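Local coordinates for protein putative TRAP PERIPLASMIC SOLUTE BINDING PROTEIN (Haemophilus influenzae, PDB 4PBQ) that probably serves as the periplasmic solute-binding component of a TRAP transporter, and binds L-gulonate in its pocket, at residues R147-N152 with Y223-N228; K162-R167 with V201-E206. One frame throughout, in Å; residues are numbered along the deposited sequence.

Contact 1: R147-N152 with Y223-N228. With 2UF (L-gulonate), chain D.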
ATOM      1  N   ARG A 147       3.375  -1.730  -7.709  1.00  5.63           N
ATOM      2  CA  ARG A 147       4.673  -1.146  -7.460  1.00  6.29           C
ATOM      3  C   ARG A 147       5.613  -1.282  -8.667  1.00  6.71           C
ATOM      4  O   ARG A 147       5.644  -2.315  -9.338  1.00  7.47           O
ATOM      5  CB  ARG A 147       5.297  -1.799  -6.215  1.00  7.17           C
ATOM      6  CG  ARG A 147       4.422  -1.638  -4.976  1.00  7.90           C
ATOM      7  CD  ARG A 147       4.945  -2.356  -3.805  1.00  6.23           C
ATOM      8  NE  ARG A 147       6.037  -1.695  -3.093  1.00  5.05           N
ATOM      9  CZ  ARG A 147       5.879  -0.844  -2.090  1.00  4.35           C
ATOM     10  NH1 ARG A 147       4.659  -0.537  -1.660  1.00  5.47           N
ATOM     11  NH2 ARG A 147       6.930  -0.333  -1.496  1.00  6.50           N
ATOM     12  N   VAL A 148       6.353  -0.213  -8.922  1.00  6.73           N
ATOM     13  CA  VAL A 148       7.349  -0.166  -9.995  1.00  7.94           C
ATOM     14  C   VAL A 148       8.716   0.154  -9.379  1.00  6.48           C
ATOM     15  O   VAL A 148       8.803   0.641  -8.249  1.00  8.42           O
ATOM     16  CB  VAL A 148       6.969   0.819 -11.124  1.00  8.93           C
ATOM     17  CG1 VAL A 148       5.634   0.439 -11.706  1.00  8.71           C
ATOM     18  CG2 VAL A 148       6.948   2.265 -10.635  1.00  7.67           C
ATOM     19  N   ILE A 149       9.781  -0.165 -10.100  1.00  8.55           N
ATOM     20  CA  ILE A 149      11.138   0.087  -9.609  1.00  6.56           C
ATOM     21  C   ILE A 149      11.706   1.384 -10.163  1.00 11.51           C
ATOM     22  O   ILE A 149      11.746   1.591 -11.370  1.00 14.54           O
ATOM     23  CB  ILE A 149      12.077  -1.069 -10.018  1.00  9.45           C
ATOM     24  CG1 ILE A 149      11.577  -2.385  -9.413  1.00 10.62           C
ATOM     25  CG2 ILE A 149      13.504  -0.772  -9.564  1.00 13.70           C
ATOM     26  CD1 ILE A 149      12.293  -3.625  -9.963  1.00 14.26           C
ATOM     27  N   SER A 150      12.106   2.288  -9.279  1.00  8.37           N
ATOM     28  CA  SER A 150      12.827   3.465  -9.694  1.00  9.51           C
ATOM     29  C   SER A 150      14.320   3.225  -9.444  1.00  9.61           C
ATOM     30  O   SER A 150      14.689   2.526  -8.511  1.00 10.13           O
ATOM     31  CB  SER A 150      12.339   4.711  -8.973  1.00  7.82           C
ATOM     32  OG  SER A 150      12.625   4.708  -7.598  1.00 10.56           O
ATOM     33  N   SER A 151      15.170   3.813 -10.266  1.00  7.62           N
ATOM     34  CA  SER A 151      16.561   3.415 -10.271  1.00  8.16           C
ATOM     35  C   SER A 151      17.455   4.418 -10.973  1.00 11.03           C
ATOM     36  O   SER A 151      17.083   4.974 -12.005  1.00 11.51           O
ATOM     37  CB  SER A 151      16.680   2.061 -10.985  1.00 12.90           C
ATOM     38  OG  SER A 151      18.023   1.659 -11.012  1.00 17.30           O
ATOM     39  N   ASN A 152      18.668   4.595 -10.454  1.00 10.77           N
ATOM     40  CA  ASN A 152      19.697   5.369 -11.138  1.00 10.11           C
ATOM     41  C   ASN A 152      20.276   4.581 -12.303  1.00 17.65           C
ATOM     42  O   ASN A 152      20.928   5.145 -13.164  1.00 22.07           O
ATOM     43  CB  ASN A 152      20.853   5.702 -10.209  1.00 13.53           C
ATOM     44  CG  ASN A 152      20.456   6.625  -9.078  1.00 16.73           C
ATOM     45  OD1 ASN A 152      19.564   7.452  -9.222  1.00 17.20           O
ATOM     46  ND2 ASN A 152      21.130   6.492  -7.952  1.00 18.58           N
ATOM     47  N   TYR A 223      15.472   6.320 -14.085  1.00  9.89           N
ATOM     48  CA  TYR A 223      14.753   5.213 -14.690  1.00  9.33           C
ATOM     49  C   TYR A 223      13.619   4.723 -13.840  1.00 13.83           C
ATOM     50  O   TYR A 223      13.726   4.613 -12.616  1.00 11.58           O
ATOM     51  CB  TYR A 223      15.705   4.043 -15.005  1.00  9.58           C
ATOM     52  CG  TYR A 223      16.851   4.435 -15.908  1.00 12.42           C
ATOM     53  CD1 TYR A 223      16.679   4.512 -17.275  1.00 15.18           C
ATOM     54  CD2 TYR A 223      18.088   4.757 -15.380  1.00 14.18           C
ATOM     55  CE1 TYR A 223      17.721   4.879 -18.110  1.00 19.87           C
ATOM     56  CE2 TYR A 223      19.134   5.139 -16.198  1.00 24.36           C
ATOM     57  CZ  TYR A 223      18.944   5.194 -17.564  1.00 30.76           C
ATOM     58  OH  TYR A 223      19.984   5.570 -18.382  1.00 36.03           O
ATOM     59  N   ILE A 224      12.524   4.419 -14.510  1.00 12.01           N
ATOM     60  CA  ILE A 224      11.383   3.782 -13.873  1.00 13.11           C
ATOM     61  C   ILE A 224      11.055   2.555 -14.673  1.00 15.05           C
ATOM     62  O   ILE A 224      10.785   2.619 -15.874  1.00 16.20           O
ATOM     63  CB  ILE A 224      10.164   4.730 -13.776  1.00 14.96           C
ATOM     64  CG1 ILE A 224      10.526   5.963 -12.955  1.00 15.92           C
ATOM     65  CG2 ILE A 224       8.989   4.004 -13.146  1.00 21.39           C
ATOM     66  CD1 ILE A 224       9.441   7.025 -12.900  1.00 18.54           C
ATOM     67  N   ILE A 225      11.139   1.417 -14.018  1.00 11.81           N
ATOM     68  CA  ILE A 225      10.931   0.146 -14.676  1.00 12.04           C
ATOM     69  C   ILE A 225       9.578  -0.436 -14.252  1.00 12.76           C
ATOM     70  O   ILE A 225       9.350  -0.724 -13.063  1.00 11.71           O
ATOM     71  CB  ILE A 225      12.089  -0.801 -14.345  1.00 16.30           C
ATOM     72  CG1 ILE A 225      13.440  -0.166 -14.762  1.00 22.17           C
ATOM     73  CG2 ILE A 225      11.867  -2.139 -15.018  1.00 17.95           C
ATOM     74  CD1 ILE A 225      14.166   0.674 -13.658  1.00 16.05           C
ATOM     75  N   GLN A 226       8.689  -0.611 -15.228  1.00 11.41           N
ATOM     76  CA  GLN A 226       7.302  -0.980 -14.953  1.00 10.86           C
ATOM     77  C   GLN A 226       7.096  -2.459 -14.640  1.00 12.87           C
ATOM     78  O   GLN A 226       6.398  -3.182 -15.342  1.00 12.56           O
ATOM     79  CB  GLN A 226       6.417  -0.568 -16.107  1.00 11.84           C
ATOM     80  CG  GLN A 226       4.958  -0.555 -15.792  1.00 18.43           C
ATOM     81  CD  GLN A 226       4.168  -0.051 -16.977  1.00 28.97           C
ATOM     82  OE1 GLN A 226       3.524  -0.830 -17.690  1.00 34.18           O
ATOM     83  NE2 GLN A 226       4.252   1.254 -17.226  1.00 19.36           N
ATOM     84  N   SER A 227       7.697  -2.883 -13.551  1.00 10.15           N
ATOM     85  CA  SER A 227       7.634  -4.268 -13.117  1.00 10.16           C
ATOM     86  C   SER A 227       6.254  -4.708 -12.643  1.00 10.16           C
ATOM     87  O   SER A 227       5.823  -5.815 -12.934  1.00 11.62           O
ATOM     88  CB  SER A 227       8.673  -4.500 -12.023  1.00  7.50           C
ATOM     89  OG  SER A 227       8.607  -3.520 -10.992  1.00 11.15           O
ATOM     90  N   ASN A 228       5.552  -3.833 -11.928  1.00  9.02           N
ATOM     91  CA  ASN A 228       4.255  -4.158 -11.349  1.00  8.75           C
ATOM     92  C   ASN A 228       4.318  -5.496 -10.609  1.00  7.24           C
ATOM     93  O   ASN A 228       3.439  -6.345 -10.756  1.00 10.95           O
ATOM     94  CB  ASN A 228       3.158  -4.162 -12.408  1.00  8.59           C
ATOM     95  CG  ASN A 228       2.944  -2.793 -13.030  1.00 15.17           C
ATOM     96  OD1 ASN A 228       3.268  -1.790 -12.416  1.00 11.62           O
ATOM     97  ND2 ASN A 228       2.380  -2.746 -14.233  1.00 17.27           N
TER
HETATM   98  O6A 2UF D 401       7.170   2.623   2.632  1.00  6.48           O
HETATM   99  C6  2UF D 401       6.737   2.041   1.628  1.00 10.19           C
HETATM  100  O6B 2UF D 401       7.386   1.795   0.600  1.00  8.56           O
HETATM  101  C5  2UF D 401       5.247   1.639   1.649  1.00  8.06           C
HETATM  102  O5  2UF D 401       4.769   1.623   0.322  1.00  5.42           O
HETATM  103  C4  2UF D 401       5.063   0.243   2.286  1.00  8.76           C
HETATM  104  O4  2UF D 401       5.433   0.290   3.674  1.00  6.81           O
HETATM  105  C3  2UF D 401       3.598  -0.217   2.123  1.00  5.48           C
HETATM  106  O3  2UF D 401       2.634   0.802   2.561  1.00  5.86           O
HETATM  107  C2  2UF D 401       3.326  -1.513   2.904  1.00  6.75           C
HETATM  108  O2  2UF D 401       2.097  -1.991   2.394  1.00  6.20           O
HETATM  109  C1  2UF D 401       4.406  -2.603   2.619  1.00  4.97           C
HETATM  110  O1  2UF D 401       3.975  -3.815   3.259  1.00  6.69           O

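Contact 2: K162-R167 with V201-E206. With 2UF (L-gulonate), chain D.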
ATOM      1  N   LYS A 162      21.702  -7.821 -10.856  1.00 18.92           N
ATOM      2  CA  LYS A 162      22.913  -8.178 -10.111  1.00 18.80           C
ATOM      3  C   LYS A 162      23.716  -6.922  -9.746  1.00 16.94           C
ATOM      4  O   LYS A 162      24.026  -6.099 -10.600  1.00 22.69           O
ATOM      5  CB  LYS A 162      23.765  -9.168 -10.917  1.00 21.59           C
ATOM      6  CG  LYS A 162      25.031  -9.604 -10.213  1.00 31.87           C
ATOM      7  CD  LYS A 162      25.803 -10.636 -11.034  1.00 39.05           C
ATOM      8  CE  LYS A 162      25.208 -12.031 -10.874  1.00 49.80           C
ATOM      9  NZ  LYS A 162      25.477 -12.629  -9.519  1.00 56.26           N
ATOM     10  N   GLY A 163      24.016  -6.755  -8.464  1.00 19.90           N
ATOM     11  CA  GLY A 163      24.728  -5.572  -8.019  1.00 18.72           C
ATOM     12  C   GLY A 163      23.787  -4.428  -7.624  1.00 16.85           C
ATOM     13  O   GLY A 163      24.221  -3.458  -7.014  1.00 19.70           O
ATOM     14  N   LEU A 164      22.514  -4.533  -7.987  1.00 15.86           N
ATOM     15  CA  LEU A 164      21.553  -3.467  -7.695  1.00 18.70           C
ATOM     16  C   LEU A 164      21.269  -3.388  -6.199  1.00 19.34           C
ATOM     17  O   LEU A 164      20.991  -4.409  -5.577  1.00 16.32           O
ATOM     18  CB  LEU A 164      20.246  -3.705  -8.445  1.00 15.43           C
ATOM     19  CG  LEU A 164      19.236  -2.563  -8.315  1.00 15.64           C
ATOM     20  CD1 LEU A 164      19.735  -1.286  -8.996  1.00 15.77           C
ATOM     21  CD2 LEU A 164      17.895  -3.009  -8.880  1.00 15.94           C
ATOM     22  N   ARG A 165      21.334  -2.179  -5.638  1.00 11.95           N
ATOM     23  CA  ARG A 165      21.010  -1.949  -4.229  1.00  8.83           C
ATOM     24  C   ARG A 165      19.693  -1.205  -4.151  1.00 10.18           C
ATOM     25  O   ARG A 165      19.578  -0.073  -4.623  1.00 11.08           O
ATOM     26  CB  ARG A 165      22.125  -1.153  -3.554  1.00 17.05           C
ATOM     27  CG  ARG A 165      23.493  -1.868  -3.584  1.00 19.76           C
ATOM     28  CD  ARG A 165      24.653  -0.928  -3.318  1.00 27.82           C
ATOM     29  NE  ARG A 165      24.609   0.241  -4.182  1.00 18.32           N
ATOM     30  CZ  ARG A 165      25.161   1.413  -3.884  1.00 25.45           C
ATOM     31  NH1 ARG A 165      25.845   1.570  -2.758  1.00 24.95           N
ATOM     32  NH2 ARG A 165      25.037   2.431  -4.715  1.00 25.96           N
ATOM     33  N   LEU A 166      18.691  -1.854  -3.581  1.00  8.24           N
ATOM     34  CA  LEU A 166      17.352  -1.271  -3.581  1.00  8.56           C
ATOM     35  C   LEU A 166      16.858  -1.123  -2.165  1.00 11.08           C
ATOM     36  O   LEU A 166      16.895  -2.083  -1.389  1.00  9.82           O
ATOM     37  CB  LEU A 166      16.408  -2.178  -4.359  1.00 11.51           C
ATOM     38  CG  LEU A 166      15.349  -1.547  -5.249  1.00 23.55           C
ATOM     39  CD1 LEU A 166      16.001  -0.698  -6.354  1.00 15.38           C
ATOM     40  CD2 LEU A 166      14.442  -2.614  -5.859  1.00 26.04           C
ATOM     41  N   ARG A 167      16.391   0.071  -1.806  1.00  8.61           N
ATOM     42  CA  ARG A 167      15.638   0.188  -0.571  1.00  6.26           C
ATOM     43  C   ARG A 167      14.366  -0.628  -0.697  1.00  5.36           C
ATOM     44  O   ARG A 167      13.710  -0.605  -1.742  1.00  7.29           O
ATOM     45  CB  ARG A 167      15.276   1.634  -0.265  1.00  6.78           C
ATOM     46  CG  ARG A 167      14.403   1.812   0.948  1.00  5.09           C
ATOM     47  CD  ARG A 167      12.936   1.845   0.612  1.00  4.45           C
ATOM     48  NE  ARG A 167      12.094   2.055   1.779  1.00  4.12           N
ATOM     49  CZ  ARG A 167      10.772   2.074   1.725  1.00  6.29           C
ATOM     50  NH1 ARG A 167      10.148   1.902   0.552  1.00  7.72           N
ATOM     51  NH2 ARG A 167      10.074   2.266   2.828  1.00  7.00           N
ATOM     52  N   VAL A 201      24.026   5.033  -0.959  1.00 13.07           N
ATOM     53  CA  VAL A 201      23.885   3.801  -0.207  1.00 11.03           C
ATOM     54  C   VAL A 201      22.983   2.827  -0.945  1.00 13.72           C
ATOM     55  O   VAL A 201      23.106   1.620  -0.802  1.00 13.57           O
ATOM     56  CB  VAL A 201      23.336   4.083   1.218  1.00 15.00           C
ATOM     57  CG1 VAL A 201      23.034   2.808   1.956  1.00 16.29           C
ATOM     58  CG2 VAL A 201      24.345   4.919   1.996  1.00 24.57           C
ATOM     59  N   ILE A 202      22.052   3.372  -1.719  1.00 12.25           N
ATOM     60  CA  ILE A 202      21.164   2.573  -2.543  1.00 11.20           C
ATOM     61  C   ILE A 202      21.164   3.168  -3.941  1.00  8.92           C
ATOM     62  O   ILE A 202      21.565   4.317  -4.136  1.00 10.32           O
ATOM     63  CB  ILE A 202      19.714   2.584  -2.004  1.00  8.40           C
ATOM     64  CG1 ILE A 202      19.182   4.012  -1.875  1.00  7.21           C
ATOM     65  CG2 ILE A 202      19.629   1.830  -0.622  1.00 11.13           C
ATOM     66  CD1 ILE A 202      17.715   4.079  -1.385  1.00  7.68           C
ATOM     67  N   ASP A 203      20.685   2.389  -4.903  1.00  8.46           N
ATOM     68  CA  ASP A 203      20.559   2.818  -6.294  1.00 10.06           C
ATOM     69  C   ASP A 203      19.124   3.192  -6.663  1.00 10.42           C
ATOM     70  O   ASP A 203      18.890   3.887  -7.662  1.00 10.54           O
ATOM     71  CB  ASP A 203      20.981   1.699  -7.215  1.00  9.50           C
ATOM     72  CG  ASP A 203      22.423   1.298  -7.013  1.00 17.80           C
ATOM     73  OD1 ASP A 203      23.286   2.198  -7.052  1.00 16.40           O
ATOM     74  OD2 ASP A 203      22.670   0.087  -6.795  1.00 17.61           O
ATOM     75  N   GLY A 204      18.171   2.706  -5.872  1.00  8.57           N
ATOM     76  CA  GLY A 204      16.774   2.948  -6.147  1.00  7.89           C
ATOM     77  C   GLY A 204      15.862   2.380  -5.077  1.00  8.02           C
ATOM     78  O   GLY A 204      16.279   2.014  -3.957  1.00  6.83           O
ATOM     79  N   GLN A 205      14.580   2.351  -5.407  1.00  7.60           N
ATOM     80  CA  GLN A 205      13.545   1.905  -4.490  1.00  5.78           C
ATOM     81  C   GLN A 205      12.382   1.380  -5.330  1.00  8.98           C
ATOM     82  O   GLN A 205      12.488   1.320  -6.557  1.00  8.05           O
ATOM     83  CB  GLN A 205      13.097   3.050  -3.532  1.00  6.68           C
ATOM     84  CG  GLN A 205      12.467   4.264  -4.203  1.00  9.08           C
ATOM     85  CD  GLN A 205      10.974   4.121  -4.447  1.00  8.03           C
ATOM     86  OE1 GLN A 205      10.202   3.914  -3.516  1.00  9.14           O
ATOM     87  NE2 GLN A 205      10.571   4.170  -5.714  1.00  8.94           N
ATOM     88  N   GLU A 206      11.283   0.993  -4.690  1.00  6.30           N
ATOM     89  CA  GLU A 206      10.107   0.531  -5.433  1.00  5.44           C
ATOM     90  C   GLU A 206       8.828   0.951  -4.716  1.00  6.74           C
ATOM     91  O   GLU A 206       8.750   0.907  -3.496  1.00  7.66           O
ATOM     92  CB  GLU A 206      10.177  -0.974  -5.729  1.00  9.60           C
ATOM     93  CG  GLU A 206      10.525  -1.871  -4.560  1.00  9.37           C
ATOM     94  CD  GLU A 206       9.352  -2.104  -3.629  1.00  9.87           C
ATOM     95  OE1 GLU A 206       8.330  -2.673  -4.090  1.00  7.97           O
ATOM     96  OE2 GLU A 206       9.453  -1.706  -2.436  1.00  7.81           O
TER
HETATM   97  O6A 2UF D 401       7.170   2.623   2.632  1.00  6.48           O
HETATM   98  C6  2UF D 401       6.737   2.041   1.628  1.00 10.19           C
HETATM   99  O6B 2UF D 401       7.386   1.795   0.600  1.00  8.56           O
HETATM  100  C5  2UF D 401       5.247   1.639   1.649  1.00  8.06           C
HETATM  101  O5  2UF D 401       4.769   1.623   0.322  1.00  5.42           O
HETATM  102  C4  2UF D 401       5.063   0.243   2.286  1.00  8.76           C
HETATM  103  O4  2UF D 401       5.433   0.290   3.674  1.00  6.81           O
HETATM  104  C3  2UF D 401       3.598  -0.217   2.123  1.00  5.48           C
HETATM  105  O3  2UF D 401       2.634   0.802   2.561  1.00  5.86           O
HETATM  106  C2  2UF D 401       3.326  -1.513   2.904  1.00  6.75           C
HETATM  107  O2  2UF D 401       2.097  -1.991   2.394  1.00  6.20           O
HETATM  108  C1  2UF D 401       4.406  -2.603   2.619  1.00  4.97           C
HETATM  109  O1  2UF D 401       3.975  -3.815   3.259  1.00  6.69           O
HETATM  110  O   HOH W   1      11.169   0.417  -1.842  1.00  6.61           O

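Contact 1: R147-N152 with Y223-N228
Ile149 and Ile225 face each other as an antiparallel hydrogen-bonded pair and exchange two backbone bonds, Ile225 N to Ile149 O at 2.7 Å and Ile149 N to Ile225 O at 3.0 Å. Ser151 and Tyr223 repeat the exchange two residues on, with the Ser151 N to Tyr223 O bond noticeably bent (136°). On the Ile149 side of the sheet, CD1 of Ile225 reaches CB of Ser151. On the other side, Val148 and Ile224 meet methyl to methyl, CG2 to CG2 at 3.7 Å, under Tyr209 and Ile212 of helix 209-214. Gln226 is the centre of an inverse gamma turn, and Ile225 O takes a second bond, from Ser227 N. With OG between its backbone N and carbonyl carbon (chi1 50°), Ser227 sets that oxygen 3.5 Å from CG1 of Ile149 while it bonds to His229. The tyrosine ring, meanwhile, turns an edge to the carbonyl of Asn152.

Arg147 sends its side chain away from this pairing to the ligand. NH1 gives a fairly straight bond to O5 of L-gulonate (2.9 Å, 163°), and NH2 reaches carboxylate oxygen O6B at 3.0 Å. With NE in a salt bridge to Glu206 and NH1 also bonded to Ser232, the guanidinium is fixed in rotation, and its charge would be expected to favour a ligand end that is negative.

Contact 2: K162-R167 with V201-E206
Arg165 and Asp203 are joined by a salt bridge in which the guanidinium presents its side, NE to OD2 and NH2 to OD1, the latter at 2.9 Å and nearly straight. Both nitrogens come from above the carboxylate, whose plane is turned 54° from that of the guanidinium, although the oxygens lie close to the guanidinium's own plane. A bend in the arginine chain at chi3 (-52°) brings the group back over the segment 201-206, with the Val201 carbonyl against one face, and NH1 donates to the backbone O of Lys200. OD2 also accepts the backbone N of Arg165 on its anti side at 2.9 Å, and Lys153 forms a further salt bridge to it; this concentration of positive charge would be expected to keep the carboxylate ionised.

Backbone bonds continue the join. Asp203 N donates to Arg165 O at 2.7 Å, and Arg167 N to Gly204 O at 2.9 Å, around a single bridge between Leu166 and Gly204. The short pairing is consistent with the fold: strand 165-168 belongs to a small parallel sheet with 184-187, whereas strand 204-208 belongs to the large mixed sheet, and the short strand axes diverge by 47°.

Apolar contacts accompany these bonds. CD1 of Leu166 presses on the backbone of Gly204, and CD1 of Ile202 meets CB of Arg167 at 3.6 Å.

The remaining interactions face the ligand. Arg167 clasps the L-gulonate carboxylate end-on, NH1 to O6B at 2.8 Å and NH2 to O6A at 2.9 Å, both almost straight, while its NE is held by Met188 O. A water accepts from Arg167 NH1 and from Glu206 N (2.9 Å), linking the ligand-binding arginine to strand 204-208.

In the fold
Contacts 1 and 2, whose centres lie 11 Å apart, illustrate how a binding pocket can be built from neighbouring strands. Along the chain, contact 2 is nested within the loop closed by contact 1, and strands 136-151 and 204-208 run antiparallel side by side in the mixed sheet. A salt bridge from Arg147 NE to Glu206 OE1 (2.7 Å) and a probable hydrogen bond from Gln205 NE2 to Ser150 OG (2.8 Å) tie them together. Each contact supplies one arginine, and both meet O6B of L-gulonate. Glu206 thus positions one arginine directly and is connected by water to the other; Tyr32, Glu72 and Asn171 bind the ligand as well.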